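Local coordinates for protein serpin-12 (Manduca sexta, PDB 6CJ7) that probably inhibits serine proteases and controls the prophenoloxidase activation system in larval hemolymph, at residues E271-S276 with M378-E383. Sequence-based numbering, arbitrary orientation.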
ATOM      1  N   GLU A 271      16.288 -16.036  -8.922  1.00 29.37           N
ATOM      2  CA  GLU A 271      15.187 -16.970  -8.726  1.00 25.73           C
ATOM      3  C   GLU A 271      14.196 -16.292  -7.799  1.00 26.20           C
ATOM      4  O   GLU A 271      14.518 -16.034  -6.633  1.00 28.57           O
ATOM      5  CB  GLU A 271      15.660 -18.294  -8.133  1.00 31.06           C
ATOM      6  CG  GLU A 271      16.659 -18.994  -9.054  1.00 38.95           C
ATOM      7  CD  GLU A 271      17.142 -20.337  -8.533  1.00 48.76           C
ATOM      8  OE1 GLU A 271      16.579 -20.866  -7.557  1.00 45.57           O
ATOM      9  OE2 GLU A 271      18.111 -20.871  -9.107  1.00 48.44           O
ATOM     10  N   LEU A 272      13.004 -16.001  -8.320  1.00 24.29           N
ATOM     11  CA  LEU A 272      11.998 -15.206  -7.603  1.00 22.95           C
ATOM     12  C   LEU A 272      10.667 -15.952  -7.562  1.00 22.95           C
ATOM     13  O   LEU A 272      10.087 -16.207  -8.615  1.00 24.89           O
ATOM     14  CB  LEU A 272      11.836 -13.829  -8.270  1.00 21.96           C
ATOM     15  CG  LEU A 272      10.885 -12.866  -7.565  1.00 23.47           C
ATOM     16  CD1 LEU A 272      11.494 -12.383  -6.260  1.00 25.83           C
ATOM     17  CD2 LEU A 272      10.540 -11.677  -8.470  1.00 24.81           C
ATOM     18  N   PRO A 273      10.125 -16.300  -6.382  1.00 26.17           N
ATOM     19  CA  PRO A 273       8.828 -16.984  -6.351  1.00 23.26           C
ATOM     20  C   PRO A 273       7.722 -16.094  -6.897  1.00 22.86           C
ATOM     21  O   PRO A 273       7.629 -14.904  -6.583  1.00 25.66           O
ATOM     22  CB  PRO A 273       8.624 -17.282  -4.859  1.00 30.72           C
ATOM     23  CG  PRO A 273       9.812 -16.827  -4.147  1.00 36.20           C
ATOM     24  CD  PRO A 273      10.652 -15.977  -5.031  1.00 28.84           C
ATOM     25  N   LYS A 274       6.877 -16.697  -7.734  1.00 26.19           N
ATOM     26  CA  LYS A 274       5.593 -16.096  -8.060  1.00 24.00           C
ATOM     27  C   LYS A 274       4.754 -15.969  -6.803  1.00 23.40           C
ATOM     28  O   LYS A 274       4.721 -16.888  -5.975  1.00 28.35           O
ATOM     29  CB  LYS A 274       4.806 -16.965  -9.060  1.00 36.51           C
ATOM     30  CG  LYS A 274       5.320 -16.989 -10.458  1.00 45.03           C
ATOM     31  CD  LYS A 274       4.160 -17.055 -11.442  1.00 48.89           C
ATOM     32  CE  LYS A 274       3.697 -18.472 -11.695  1.00 49.78           C
ATOM     33  NZ  LYS A 274       2.714 -18.507 -12.816  1.00 50.52           N
ATOM     34  N   PHE A 275       4.042 -14.849  -6.668  1.00 22.67           N
ATOM     35  CA  PHE A 275       3.106 -14.728  -5.558  1.00 24.47           C
ATOM     36  C   PHE A 275       1.982 -13.773  -5.924  1.00 22.34           C
ATOM     37  O   PHE A 275       2.106 -12.939  -6.824  1.00 22.23           O
ATOM     38  CB  PHE A 275       3.809 -14.280  -4.266  1.00 26.03           C
ATOM     39  CG  PHE A 275       4.408 -12.908  -4.326  1.00 24.04           C
ATOM     40  CD1 PHE A 275       3.642 -11.774  -4.061  1.00 24.50           C
ATOM     41  CD2 PHE A 275       5.750 -12.743  -4.616  1.00 25.10           C
ATOM     42  CE1 PHE A 275       4.206 -10.505  -4.116  1.00 27.06           C
ATOM     43  CE2 PHE A 275       6.321 -11.489  -4.657  1.00 22.43           C
ATOM     44  CZ  PHE A 275       5.555 -10.359  -4.417  1.00 24.93           C
ATOM     45  N   SER A 276       0.875 -13.925  -5.213  1.00 24.03           N
ATOM     46  CA  SER A 276      -0.206 -12.947  -5.227  1.00 21.72           C
ATOM     47  C   SER A 276      -0.665 -12.788  -3.788  1.00 24.30           C
ATOM     48  O   SER A 276      -1.058 -13.775  -3.159  1.00 30.24           O
ATOM     49  CB  SER A 276      -1.355 -13.414  -6.130  1.00 29.71           C
ATOM     50  OG  SER A 276      -2.383 -12.440  -6.189  1.00 37.65           O
ATOM     51  N   MET A 378       6.439 -13.996   3.877  1.00 21.09           N
ATOM     52  CA  MET A 378       6.818 -15.149   4.687  1.00 22.34           C
ATOM     53  C   MET A 378       6.532 -16.473   4.005  1.00 24.91           C
ATOM     54  O   MET A 378       7.163 -17.479   4.347  1.00 26.73           O
ATOM     55  CB  MET A 378       6.086 -15.158   6.036  1.00 23.20           C
ATOM     56  CG  MET A 378       6.272 -13.924   6.890  1.00 29.30           C
ATOM     57  SD  MET A 378       7.999 -13.380   7.130  1.00 29.78           S
ATOM     58  CE  MET A 378       8.659 -14.525   8.421  1.00 50.09           C
ATOM     59  N   ASP A 379       5.560 -16.509   3.107  1.00 24.41           N
ATOM     60  CA  ASP A 379       5.110 -17.762   2.502  1.00 28.89           C
ATOM     61  C   ASP A 379       4.451 -17.420   1.173  1.00 27.28           C
ATOM     62  O   ASP A 379       3.281 -17.025   1.148  1.00 26.28           O
ATOM     63  CB  ASP A 379       4.123 -18.490   3.426  1.00 31.28           C
ATOM     64  CG  ASP A 379       3.709 -19.859   2.901  1.00 33.11           C
ATOM     65  OD1 ASP A 379       3.981 -20.161   1.718  1.00 28.51           O
ATOM     66  OD2 ASP A 379       3.097 -20.637   3.676  1.00 33.56           O
ATOM     67  N   PRO A 380       5.163 -17.555   0.052  1.00 25.50           N
ATOM     68  CA  PRO A 380       4.585 -17.154  -1.237  1.00 22.51           C
ATOM     69  C   PRO A 380       3.477 -18.070  -1.737  1.00 25.98           C
ATOM     70  O   PRO A 380       2.868 -17.747  -2.764  1.00 30.29           O
ATOM     71  CB  PRO A 380       5.797 -17.190  -2.181  1.00 22.90           C
ATOM     72  CG  PRO A 380       6.672 -18.261  -1.590  1.00 22.99           C
ATOM     73  CD  PRO A 380       6.531 -18.084  -0.089  1.00 28.30           C
ATOM     74  N   THR A 381       3.208 -19.197  -1.069  1.00 25.88           N
ATOM     75  CA  THR A 381       2.157 -20.110  -1.504  1.00 29.71           C
ATOM     76  C   THR A 381       0.783 -19.704  -0.997  1.00 32.71           C
ATOM     77  O   THR A 381      -0.215 -20.306  -1.405  1.00 36.00           O
ATOM     78  CB  THR A 381       2.454 -21.544  -1.047  1.00 33.12           C
ATOM     79  OG1 THR A 381       2.307 -21.654   0.380  1.00 33.23           O
ATOM     80  CG2 THR A 381       3.866 -21.944  -1.438  1.00 31.95           C
ATOM     81  N   LEU A 382       0.711 -18.711  -0.116  1.00 28.98           N
ATOM     82  CA  LEU A 382      -0.538 -18.276   0.484  1.00 31.85           C
ATOM     83  C   LEU A 382      -0.910 -16.912  -0.065  1.00 30.65           C
ATOM     84  O   LEU A 382      -0.062 -16.017  -0.157  1.00 32.52           O
ATOM     85  CB  LEU A 382      -0.421 -18.215   2.011  1.00 35.56           C
ATOM     86  CG  LEU A 382      -0.157 -19.576   2.658  1.00 41.75           C
ATOM     87  CD1 LEU A 382       0.065 -19.447   4.154  1.00 49.23           C
ATOM     88  CD2 LEU A 382      -1.294 -20.534   2.365  1.00 37.86           C
ATOM     89  N   GLU A 383      -2.179 -16.758  -0.426  1.00 28.64           N
ATOM     90  CA  GLU A 383      -2.641 -15.526  -1.047  1.00 28.85           C
ATOM     91  C   GLU A 383      -3.105 -14.470  -0.051  1.00 37.54           C
ATOM     92  O   GLU A 383      -3.345 -13.332  -0.461  1.00 37.24           O
ATOM     93  CB  GLU A 383      -3.784 -15.832  -2.022  1.00 43.62           C
ATOM     94  CG  GLU A 383      -3.421 -16.878  -3.058  1.00 56.37           C
ATOM     95  CD  GLU A 383      -4.226 -16.742  -4.331  1.00 67.79           C
ATOM     96  OE1 GLU A 383      -5.401 -16.321  -4.254  1.00 71.72           O
ATOM     97  OE2 GLU A 383      -3.679 -17.050  -5.412  1.00 72.82           O
TER
HETATM   98  O   HOH W   1       0.833 -16.136  -3.282  1.00 25.24           O
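The ring of Pro380 packs closely against Pro273 CB and Phe275 CB. Its CB lies 3.9 Å from Pro273 CB, and its CG meets the same atom. Phe275 touches with its CB, 4.1 Å from Pro380 CB and nearer still to Pro380 O. Its CG sits between the backbone N and the carbonyl carbon (chi1 64°), which takes the ring away from Pro380 and onto Leu324 and Ile326 of strand 317-326. The proline contact thus lays the C-terminal tail of the serpin fold against strand 265-282, at the break in that strand. A type I turn from Asp379 to Leu382 presents Pro380. Asp379 OD1 accepts from Thr381 N (3.0 Å), an Asx turn, and also from Thr381 OG1 (2.6 Å), both on one face of the carboxylate. Asp379 OD2 pairs with Lys199.

The Ser276 end meets through backbone atoms and a water, with little apolar packing, and opens to solvent at the exposed Glu383. The water accepts from Ser276 N (2.9 Å) and donates to Pro380 O (2.6 Å). Beside it, Glu383 CA makes a C-H...O contact with Ser276 O at 3.2 Å. Ser276 OG turns to Thr325 instead. The chemistry implies a tail held on this strand by apolar proline packing, a water bridge and a C-H...O contact, without direct strand pairing.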